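Local coordinates for protein probable eukaryotic D-amino acid tRNA deacylase, LMAJ005534AAA (Leishmania major, PDB 1TC5) that probably hydrolyses mischarged D-aminoacyl-tRNAs such as D-tyrosyl-tRNA(Tyr), releasing the D-amino acid and free tRNA, and works as a homodimer, at residues 11-16 with 40-45; 63-68 with 84-89; 69-74 with 188-193. One frame throughout, in Å; residues are numbered along the deposited sequence. Where two conformers were deposited one is given.

Interaction 1. Residues 11-16 with 40-45; sequences IRVMLQ and VYIAFL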
loop_
_atom_site.group_PDB
_atom_site.type_symbol
_atom_site.label_atom_id
_atom_site.label_comp_id
_atom_site.label_asym_id
_atom_site.label_seq_id
_atom_site.Cartn_x
_atom_site.Cartn_y
_atom_site.Cartn_z
ATOM N N ILE A 11 -15.207 -0.306 -7.726
ATOM C CA ILE A 11 -13.815 0.017 -8.026
ATOM C C ILE A 11 -13.159 0.286 -6.680
ATOM O O ILE A 11 -13.513 1.263 -6.018
ATOM C CB ILE A 11 -13.721 1.274 -8.933
ATOM C CG1 ILE A 11 -14.352 1.010 -10.304
ATOM C CG2 ILE A 11 -12.268 1.719 -9.102
ATOM C CD1 ILE A 11 -14.875 2.257 -10.966
ATOM N N ARG A 12 -12.239 -0.586 -6.265
ATOM C CA ARG A 12 -11.478 -0.411 -5.023
ATOM C C ARG A 12 -10.129 0.195 -5.333
ATOM O O ARG A 12 -9.396 -0.326 -6.169
ATOM C CB ARG A 12 -11.257 -1.768 -4.349
ATOM C CG ARG A 12 -10.350 -1.722 -3.105
ATOM C CD ARG A 12 -10.543 -2.902 -2.191
ATOM N NE ARG A 12 -11.899 -2.886 -1.645
ATOM C CZ ARG A 12 -12.514 -3.939 -1.112
ATOM N NH1 ARG A 12 -11.907 -5.096 -0.996
ATOM N NH2 ARG A 12 -13.746 -3.818 -0.673
ATOM N N VAL A 13 -9.805 1.303 -4.678
ATOM C CA VAL A 13 -8.456 1.859 -4.801
ATOM C C VAL A 13 -7.771 2.062 -3.452
ATOM O O VAL A 13 -8.390 2.472 -2.496
ATOM C CB VAL A 13 -8.415 3.201 -5.606
ATOM C CG1 VAL A 13 -8.798 2.972 -7.059
ATOM C CG2 VAL A 13 -9.277 4.271 -4.976
ATOM N N MET A 14 -6.474 1.787 -3.416
ATOM C CA MET A 14 -5.615 2.163 -2.305
ATOM C C MET A 14 -4.690 3.277 -2.817
ATOM O O MET A 14 -4.019 3.112 -3.834
ATOM C CB MET A 14 -4.803 0.959 -1.800
ATOM C CG MET A 14 -3.890 1.265 -0.619
ATOM S SD MET A 14 -2.914 -0.149 0.002
ATOM C CE MET A 14 -1.256 0.393 -0.385
ATOM N N LEU A 15 -4.666 4.399 -2.104
ATOM C CA LEU A 15 -3.985 5.610 -2.546
ATOM C C LEU A 15 -2.947 5.974 -1.523
ATOM O O LEU A 15 -3.271 6.086 -0.337
ATOM C CB LEU A 15 -4.977 6.777 -2.683
ATOM C CG LEU A 15 -6.293 6.494 -3.409
ATOM C CD1 LEU A 15 -7.298 7.651 -3.191
ATOM C CD2 LEU A 15 -6.059 6.243 -4.880
ATOM N N GLN A 16 -1.705 6.168 -1.980
ATOM C CA GLN A 16 -0.577 6.513 -1.106
ATOM C C GLN A 16 0.135 7.755 -1.630
ATOM O O GLN A 16 0.251 7.955 -2.859
ATOM C CB GLN A 16 0.463 5.386 -1.052
ATOM C CG GLN A 16 0.010 4.076 -0.452
ATOM C CD GLN A 16 1.113 3.026 -0.427
ATOM O OE1 GLN A 16 2.019 3.101 0.407
ATOM N NE2 GLN A 16 1.022 2.030 -1.315
ATOM N N VAL A 40 -1.507 4.748 -6.991
ATOM C CA VAL A 40 -2.852 4.195 -6.975
ATOM C C VAL A 40 -2.738 2.704 -7.229
ATOM O O VAL A 40 -2.201 2.315 -8.264
ATOM C CB VAL A 40 -3.693 4.821 -8.125
ATOM C CG1 VAL A 40 -5.096 4.241 -8.193
ATOM C CG2 VAL A 40 -3.748 6.345 -8.003
ATOM N N TYR A 41 -3.213 1.887 -6.293
ATOM C CA TYR A 41 -3.484 0.470 -6.518
ATOM C C TYR A 41 -4.978 0.279 -6.835
ATOM O O TYR A 41 -5.825 0.776 -6.121
ATOM C CB TYR A 41 -3.155 -0.349 -5.273
ATOM C CG TYR A 41 -1.712 -0.470 -4.823
ATOM C CD1 TYR A 41 -0.666 0.047 -5.550
ATOM C CD2 TYR A 41 -1.401 -1.137 -3.625
ATOM C CE1 TYR A 41 0.666 -0.075 -5.102
ATOM C CE2 TYR A 41 -0.099 -1.270 -3.180
ATOM C CZ TYR A 41 0.944 -0.741 -3.925
ATOM O OH TYR A 41 2.257 -0.862 -3.493
ATOM N N ILE A 42 -5.308 -0.474 -7.885
ATOM C CA ILE A 42 -6.686 -0.575 -8.317
ATOM C C ILE A 42 -7.150 -2.019 -8.586
ATOM O O ILE A 42 -6.447 -2.828 -9.186
ATOM C CB ILE A 42 -6.904 0.341 -9.579
ATOM C CG1 ILE A 42 -8.377 0.411 -9.985
ATOM C CG2 ILE A 42 -6.011 -0.077 -10.752
ATOM C CD1 ILE A 42 -8.653 1.650 -10.852
ATOM N N ALA A 43 -8.372 -2.292 -8.167
ATOM C CA ALA A 43 -9.031 -3.571 -8.388
ATOM C C ALA A 43 -10.464 -3.293 -8.759
ATOM O O ALA A 43 -11.066 -2.344 -8.257
ATOM C CB ALA A 43 -9.014 -4.387 -7.138
ATOM N N PHE A 44 -10.991 -4.147 -9.627
ATOM C CA PHE A 44 -12.336 -4.068 -10.116
ATOM C C PHE A 44 -13.065 -5.303 -9.625
ATOM O O PHE A 44 -12.718 -6.421 -9.986
ATOM C CB PHE A 44 -12.368 -3.959 -11.663
ATOM C CG PHE A 44 -11.622 -2.767 -12.188
ATOM C CD1 PHE A 44 -12.194 -1.512 -12.162
ATOM C CD2 PHE A 44 -10.354 -2.899 -12.706
ATOM C CE1 PHE A 44 -11.509 -0.407 -12.622
ATOM C CE2 PHE A 44 -9.658 -1.786 -13.158
ATOM C CZ PHE A 44 -10.235 -0.544 -13.108
ATOM N N LEU A 45 -14.110 -5.061 -8.828
ATOM C CA LEU A 45 -14.791 -6.079 -8.046
ATOM C C LEU A 45 -16.248 -6.194 -8.455
ATOM O O LEU A 45 -16.814 -5.243 -8.997
ATOM C CB LEU A 45 -14.711 -5.728 -6.565
ATOM C CG LEU A 45 -13.276 -5.391 -6.114
ATOM C CD1 LEU A 45 -13.244 -5.178 -4.595
ATOM C CD2 LEU A 45 -12.262 -6.459 -6.559
#
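Strands 10-18 and 37-45 are antiparallel neighbours inside the mixed sheet of this DTD-family fold, and Arg12 faces Ala43 across them as a hydrogen-bonded pair. Arg12 N binds Ala43 O at 2.9 Å, and Arg12 O takes the amide of Ala43 in return. Met14 and Tyr41 repeat the exchange two residues on, where Tyr41 N reaches Met14 O at 2.9 Å in a nearly straight bond (169°). Between these pairs the non-hydrogen-bonded residues close up, and Val13 CA lies 3.1 Å from Tyr41 O in a CA-H...O contact.

The sheet's two faces have different tasks. Ile11, Val13, Leu15, Val40, Ile42 and Phe44 point to the face packed by helices 55-67 and 119-136. Here Ile11 CG1 meets the edge of the Phe44 ring, 3.8 Å from CD1, while Val13 CG1 lies alongside Ile42 CG1 at 3.9 Å. Arg12, Met14 and Tyr41 occupy the other face, which meets the second subunit. In one of its two modelled conformers Met14 forms a Met-aromatic contact: with CG anti to the backbone N (chi1 -179°), its chain runs beside Tyr41 and bends at the thioether, bringing CE obliquely to 3.5 Å from Tyr41 CE2. The Gln16 amide, nearly perpendicular to that ring, approaches with NE2 3.8 Å from CZ of Tyr41. Gln16 OE1 is hydrogen-bonded to Tyr41 OH of the second subunit, and Tyr41 OH to Gln16 OE1 of that subunit. Leu45 CD1 sits over the centre of one guanidinium face of Arg12, 3.8 Å from CZ, while NE of the arginine forms a salt bridge with Asp193.

Interaction 2. Residues 63-68 with 84-89; sequences GVLLHT and QSLEEC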
loop_
_atom_site.group_PDB
_atom_site.type_symbol
_atom_site.label_atom_id
_atom_site.label_comp_id
_atom_site.label_asym_id
_atom_site.label_seq_id
_atom_site.Cartn_x
_atom_site.Cartn_y
_atom_site.Cartn_z
ATOM N N GLY A 63 -13.082 11.060 -11.260
ATOM C CA GLY A 63 -13.424 12.305 -10.595
ATOM C C GLY A 63 -13.201 12.247 -9.099
ATOM O O GLY A 63 -12.724 13.205 -8.500
ATOM N N VAL A 64 -13.536 11.115 -8.488
ATOM C CA VAL A 64 -13.285 10.936 -7.058
ATOM C C VAL A 64 -11.782 10.963 -6.790
ATOM O O VAL A 64 -11.312 11.647 -5.889
ATOM C CB VAL A 64 -13.892 9.610 -6.520
ATOM C CG1 VAL A 64 -13.374 9.282 -5.087
ATOM C CG2 VAL A 64 -15.423 9.661 -6.552
ATOM N N LEU A 65 -11.025 10.229 -7.595
ATOM C CA LEU A 65 -9.571 10.255 -7.503
ATOM C C LEU A 65 -8.962 11.655 -7.638
ATOM O O LEU A 65 -8.051 11.996 -6.904
ATOM C CB LEU A 65 -8.949 9.332 -8.558
ATOM C CG LEU A 65 -7.415 9.358 -8.638
ATOM C CD1 LEU A 65 -6.774 8.841 -7.322
ATOM C CD2 LEU A 65 -6.940 8.531 -9.801
ATOM N N LEU A 66 -9.460 12.465 -8.571
ATOM C CA LEU A 66 -8.832 13.751 -8.880
ATOM C C LEU A 66 -9.418 14.950 -8.144
ATOM O O LEU A 66 -8.691 15.900 -7.871
ATOM C CB LEU A 66 -8.844 13.998 -10.399
ATOM C CG LEU A 66 -8.171 12.925 -11.250
ATOM C CD1 LEU A 66 -8.248 13.323 -12.741
ATOM C CD2 LEU A 66 -6.729 12.648 -10.833
ATOM N N HIS A 67 -10.715 14.912 -7.817
ATOM C CA HIS A 67 -11.422 16.060 -7.225
ATOM C C HIS A 67 -11.395 16.082 -5.706
ATOM O O HIS A 67 -11.613 17.117 -5.088
ATOM C CB HIS A 67 -12.915 16.083 -7.642
ATOM C CG HIS A 67 -13.128 16.170 -9.121
ATOM N ND1 HIS A 67 -14.193 15.568 -9.762
ATOM C CD2 HIS A 67 -12.412 16.795 -10.086
ATOM C CE1 HIS A 67 -14.110 15.802 -11.060
ATOM N NE2 HIS A 67 -13.041 16.547 -11.283
ATOM N N THR A 68 -11.214 14.930 -5.096
ATOM C CA THR A 68 -11.230 14.841 -3.639
ATOM C C THR A 68 -9.922 15.402 -3.080
ATOM O O THR A 68 -8.853 15.081 -3.580
ATOM C CB THR A 68 -11.422 13.364 -3.201
ATOM O OG1 THR A 68 -12.554 12.813 -3.900
ATOM C CG2 THR A 68 -11.782 13.252 -1.712
ATOM N N GLN A 84 -5.272 18.622 -0.425
ATOM C CA GLN A 84 -5.445 19.218 -1.736
ATOM C C GLN A 84 -5.866 18.121 -2.687
ATOM O O GLN A 84 -5.566 16.941 -2.467
ATOM C CB GLN A 84 -4.120 19.824 -2.222
ATOM C CG GLN A 84 -3.639 21.053 -1.469
ATOM C CD GLN A 84 -2.339 21.633 -2.102
ATOM O OE1 GLN A 84 -1.275 20.999 -2.055
ATOM N NE2 GLN A 84 -2.436 22.825 -2.664
ATOM N N SER A 85 -6.580 18.508 -3.730
ATOM C CA SER A 85 -6.924 17.590 -4.796
ATOM C C SER A 85 -5.795 17.522 -5.822
ATOM O O SER A 85 -5.028 18.463 -6.000
ATOM C CB SER A 85 -8.198 18.043 -5.505
ATOM O OG SER A 85 -7.993 19.275 -6.129
ATOM N N LEU A 86 -5.699 16.384 -6.492
ATOM C CA LEU A 86 -4.835 16.276 -7.644
ATOM C C LEU A 86 -5.239 17.303 -8.684
ATOM O O LEU A 86 -4.381 17.879 -9.336
ATOM C CB LEU A 86 -4.905 14.870 -8.247
ATOM C CG LEU A 86 -4.017 13.895 -7.505
ATOM C CD1 LEU A 86 -4.536 12.469 -7.685
ATOM C CD2 LEU A 86 -2.544 14.059 -7.996
ATOM N N GLU A 87 -6.542 17.555 -8.819
ATOM C CA GLU A 87 -7.038 18.499 -9.815
ATOM C C GLU A 87 -6.404 19.885 -9.632
ATOM O O GLU A 87 -5.946 20.486 -10.586
ATOM C CB GLU A 87 -8.576 18.565 -9.781
ATOM C CG GLU A 87 -9.214 19.593 -10.714
ATOM C CD GLU A 87 -10.734 19.651 -10.579
ATOM O OE1 GLU A 87 -11.247 19.814 -9.442
ATOM O OE2 GLU A 87 -11.435 19.525 -11.622
ATOM N N GLU A 88 -6.314 20.369 -8.400
ATOM C CA GLU A 88 -5.755 21.705 -8.175
ATOM C C GLU A 88 -4.223 21.704 -8.198
ATOM O O GLU A 88 -3.618 22.759 -8.105
ATOM C CB GLU A 88 -6.288 22.320 -6.867
ATOM C CG GLU A 88 -5.754 21.717 -5.574
ATOM C CD GLU A 88 -6.535 22.197 -4.360
ATOM O OE1 GLU A 88 -6.847 23.410 -4.282
ATOM O OE2 GLU A 88 -6.870 21.360 -3.498
ATOM N N CYS A 89 -3.608 20.525 -8.302
ATOM C CA CYS A 89 -2.156 20.419 -8.481
ATOM C C CYS A 89 -1.851 19.592 -9.757
ATOM O O CYS A 89 -1.432 18.451 -9.674
ATOM C CB CYS A 89 -1.522 19.810 -7.232
ATOM S SG CYS A 89 -1.919 20.682 -5.689
HETATM O O HOH W 1 -7.179 14.028 -5.322
#
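Leu66 and Leu86 meet where the C-terminal turn of helix 55-67 abuts the loop leading to strand 93-98, a loop that folds here into a type I beta turn from Leu86 to Cys89. The inner half of the contact is tight. CD2 of Leu66 lies 3.8 Å from CD1 of Leu86, the two side chains meeting at a slant, and both also rest on Ile94 of strand 93-98. Beside this pair the backbones join: Glu87 N donates to Leu66 O at 2.9 Å, tilted 21° from the carbonyl plane, and thus uses one of the carbonyls left at the helix end. A water serves two more carbonyls. It donates to Leu65 O at 2.7 Å and to Thr68 O at 2.6 Å, and accepts from Leu86 N at 3.0 Å, so that three backbone polar atoms from both sides of the junction are satisfied at a single point.

Toward solvent the packing gives way to a looser pairing of exposed side chains. Glu87, its CG anti to the backbone N (chi1 176°) and its chain extended beyond, brings the carboxylate obliquely up to the His67 ring, the two planes 38° apart. OE2 comes to 3.3 Å from His67 CD2, yet no hydrogen bond forms with the imidazole. Just before the turn, Ser85 and the exposed Glu88 bind each other. Ser85 OG makes an ST motif, accepting from Glu88 N at 3.0 Å, while Glu88 OE2, through its anti lone pair, accepts from Ser85 N at 2.9 Å.

Interaction 3. Residues 69-74 with 188-193; sequences KIFTHF and FTHMFD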
loop_
_atom_site.group_PDB
_atom_site.type_symbol
_atom_site.label_atom_id
_atom_site.label_comp_id
_atom_site.label_asym_id
_atom_site.label_seq_id
_atom_site.Cartn_x
_atom_site.Cartn_y
_atom_site.Cartn_z
ATOM N N LYS A 69 -10.031 16.258 -2.069
ATOM C CA LYS A 69 -8.866 16.775 -1.366
ATOM C C LYS A 69 -8.447 15.720 -0.371
ATOM O O LYS A 69 -9.133 15.492 0.601
ATOM C CB LYS A 69 -9.196 18.086 -0.676
ATOM C CG LYS A 69 -9.635 19.197 -1.663
ATOM C CD LYS A 69 -10.103 20.466 -0.922
ATOM C CE LYS A 69 -10.610 21.545 -1.880
ATOM N NZ LYS A 69 -9.613 22.623 -2.132
ATOM N N ILE A 70 -7.340 15.044 -0.648
ATOM C CA ILE A 70 -6.905 13.915 0.165
ATOM C C ILE A 70 -5.571 14.193 0.824
ATOM O O ILE A 70 -5.473 14.141 2.035
ATOM C CB ILE A 70 -6.799 12.635 -0.709
ATOM C CG1 ILE A 70 -8.145 12.335 -1.379
ATOM C CG2 ILE A 70 -6.352 11.439 0.152
ATOM C CD1 ILE A 70 -8.028 11.400 -2.599
ATOM N N PHE A 71 -4.556 14.487 0.003
ATOM C CA PHE A 71 -3.155 14.522 0.440
ATOM C C PHE A 71 -2.600 15.927 0.743
ATOM O O PHE A 71 -3.006 16.920 0.143
ATOM C CB PHE A 71 -2.243 13.801 -0.569
ATOM C CG PHE A 71 -2.591 12.337 -0.741
ATOM C CD1 PHE A 71 -2.305 11.429 0.249
ATOM C CD2 PHE A 71 -3.264 11.891 -1.877
ATOM C CE1 PHE A 71 -2.690 10.070 0.127
ATOM C CE2 PHE A 71 -3.622 10.559 -2.027
ATOM C CZ PHE A 71 -3.350 9.644 -1.012
ATOM N N THR A 72 -1.633 15.960 1.659
ATOM C CA THR A 72 -1.075 17.183 2.244
ATOM C C THR A 72 0.376 17.432 1.831
ATOM O O THR A 72 0.992 18.408 2.262
ATOM C CB THR A 72 -1.124 17.095 3.800
ATOM O OG1 THR A 72 -0.466 15.903 4.238
ATOM C CG2 THR A 72 -2.585 16.942 4.321
ATOM N N HIS A 73 0.913 16.584 0.958
ATOM C CA HIS A 73 2.337 16.633 0.621
ATOM C C HIS A 73 2.674 17.265 -0.739
ATOM O O HIS A 73 3.831 17.379 -1.110
ATOM C CB HIS A 73 2.824 15.199 0.648
ATOM C CG HIS A 73 2.510 14.427 -0.600
ATOM N ND1 HIS A 73 1.908 13.199 -0.576
ATOM C CD2 HIS A 73 2.725 14.702 -1.906
ATOM C CE1 HIS A 73 1.807 12.732 -1.806
ATOM N NE2 HIS A 73 2.308 13.616 -2.629
ATOM N N PHE A 74 1.673 17.650 -1.506
ATOM C CA PHE A 74 1.910 18.157 -2.875
ATOM C C PHE A 74 2.680 19.476 -2.950
ATOM O O PHE A 74 3.468 19.700 -3.889
ATOM C CB PHE A 74 0.596 18.353 -3.638
ATOM C CG PHE A 74 -0.218 17.106 -3.835
ATOM C CD1 PHE A 74 0.352 15.836 -3.805
ATOM C CD2 PHE A 74 -1.576 17.212 -4.087
ATOM C CE1 PHE A 74 -0.414 14.741 -4.017
ATOM C CE2 PHE A 74 -2.338 16.105 -4.288
ATOM C CZ PHE A 74 -1.772 14.879 -4.249
ATOM N N PHE A 188 0.194 8.034 4.205
ATOM C CA PHE A 188 -1.156 8.559 4.490
ATOM C C PHE A 188 -2.208 7.794 3.682
ATOM O O PHE A 188 -3.058 8.359 2.983
ATOM C CB PHE A 188 -1.171 10.046 4.167
ATOM C CG PHE A 188 -2.315 10.824 4.741
ATOM C CD1 PHE A 188 -2.969 10.449 5.909
ATOM C CD2 PHE A 188 -2.700 12.018 4.111
ATOM C CE1 PHE A 188 -3.988 11.222 6.416
ATOM C CE2 PHE A 188 -3.700 12.788 4.611
ATOM C CZ PHE A 188 -4.355 12.390 5.774
ATOM N N THR A 189 -2.129 6.477 3.798
ATOM C CA THR A 189 -2.826 5.593 2.897
ATOM C C THR A 189 -4.334 5.725 3.048
ATOM O O THR A 189 -4.839 5.700 4.142
ATOM C CB THR A 189 -2.350 4.120 3.145
ATOM O OG1 THR A 189 -0.915 4.071 3.020
ATOM C CG2 THR A 189 -2.883 3.189 2.066
ATOM N N HIS A 190 -5.023 5.908 1.925
ATOM C CA HIS A 190 -6.472 5.851 1.905
ATOM C C HIS A 190 -6.922 4.616 1.116
ATOM O O HIS A 190 -6.199 4.107 0.241
ATOM C CB HIS A 190 -7.049 7.131 1.322
ATOM C CG HIS A 190 -6.880 8.344 2.203
ATOM N ND1 HIS A 190 -5.668 8.995 2.362
ATOM C CD2 HIS A 190 -7.773 9.023 2.961
ATOM C CE1 HIS A 190 -5.832 10.031 3.166
ATOM N NE2 HIS A 190 -7.099 10.069 3.545
ATOM N N MET A 191 -8.107 4.138 1.472
ATOM C CA MET A 191 -8.776 3.023 0.827
ATOM C C MET A 191 -10.209 3.438 0.536
ATOM O O MET A 191 -10.982 3.654 1.469
ATOM C CB MET A 191 -8.757 1.815 1.757
ATOM C CG MET A 191 -9.045 0.456 1.070
ATOM S SD MET A 191 -10.726 0.195 0.461
ATOM C CE MET A 191 -11.600 -0.204 2.003
ATOM N N PHE A 192 -10.552 3.604 -0.751
ATOM C CA PHE A 192 -11.916 3.944 -1.150
ATOM C C PHE A 192 -12.540 2.855 -1.982
ATOM O O PHE A 192 -11.920 2.363 -2.932
ATOM C CB PHE A 192 -11.938 5.206 -1.993
ATOM C CG PHE A 192 -11.402 6.429 -1.305
ATOM C CD1 PHE A 192 -11.511 6.612 0.075
ATOM C CD2 PHE A 192 -10.812 7.433 -2.061
ATOM C CE1 PHE A 192 -11.013 7.782 0.681
ATOM C CE2 PHE A 192 -10.338 8.602 -1.456
ATOM C CZ PHE A 192 -10.429 8.764 -0.088
ATOM N N ASP A 193 -13.767 2.483 -1.633
ATOM C CA ASP A 193 -14.644 1.757 -2.543
ATOM C C ASP A 193 -15.554 2.730 -3.249
ATOM O O ASP A 193 -16.279 3.504 -2.617
ATOM C CB ASP A 193 -15.467 0.700 -1.804
ATOM C CG ASP A 193 -14.632 -0.460 -1.391
ATOM O OD1 ASP A 193 -13.521 -0.600 -1.921
ATOM O OD2 ASP A 193 -14.976 -1.277 -0.553
#
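Phe188, Ile70 and Phe71 carry the meeting of the loop after helix 55-67 with the start of strand 190-193, the outermost strand of the mixed sheet within this chain. The contact is an aromatic cluster threaded by one isoleucine, and no hydrogen bond crosses it. Ile70 is the wedge. Its CG2, anti to the backbone N, makes a CH-pi contact with the face of His190, 3.5 Å from the ring centroid, and the same CG2 also lies over the centre of one face of the Phe71 ring. Its second branch runs the other way: with CG1 anti to the carbonyl carbon (chi1 -57°), CD1 reaches the edge of Phe192, 3.8 Å from CE2.

Phe71 slides past Phe188 in the opposite direction, CD1 of the former 3.9 Å from CD2 of the latter. The edge of His190 points toward the face of Phe71 in an offset edge-to-face stack, with centroids 5.5 Å apart and planes at 88°. Phe71 also packs on Val38 of strand 37-45.

Phe188 lies at the less buried end, touching Ser101 of the second subunit. CE2 of its ring approaches Ile70 O to 3.4 Å, and CE1 of His190 rests over the centre of one of its faces. The carbonyl of Phe188 is shared: it accepts a weak, bent hydrogen bond from His190 ND1 (2.8 Å, 124°), and CE1 at the edge of the Phe71 ring stands 3.3 Å from this same Phe188 O.

From the N terminus, interaction 1 comes first: pairing of 11-16 with 40-45 closes a stretch that includes the strands 20-24 and 31-34. The chain then enters helix 55-67, whose end opens interaction 2, and Leu65 packs against Leu15 and Val40 of interaction 1. Interactions 2 and 3 cross, since 69-74 lies within the loop closed by 63-68 and 84-89 while its partner 188-193 comes at the C terminus. Probable backbone bonds of Gln84 with Ile70 and Phe71 join the two. Strand 190-193 returns beside strand 10-18, where a probable Leu15 N to His190 O bond ties interaction 3 to interaction 1.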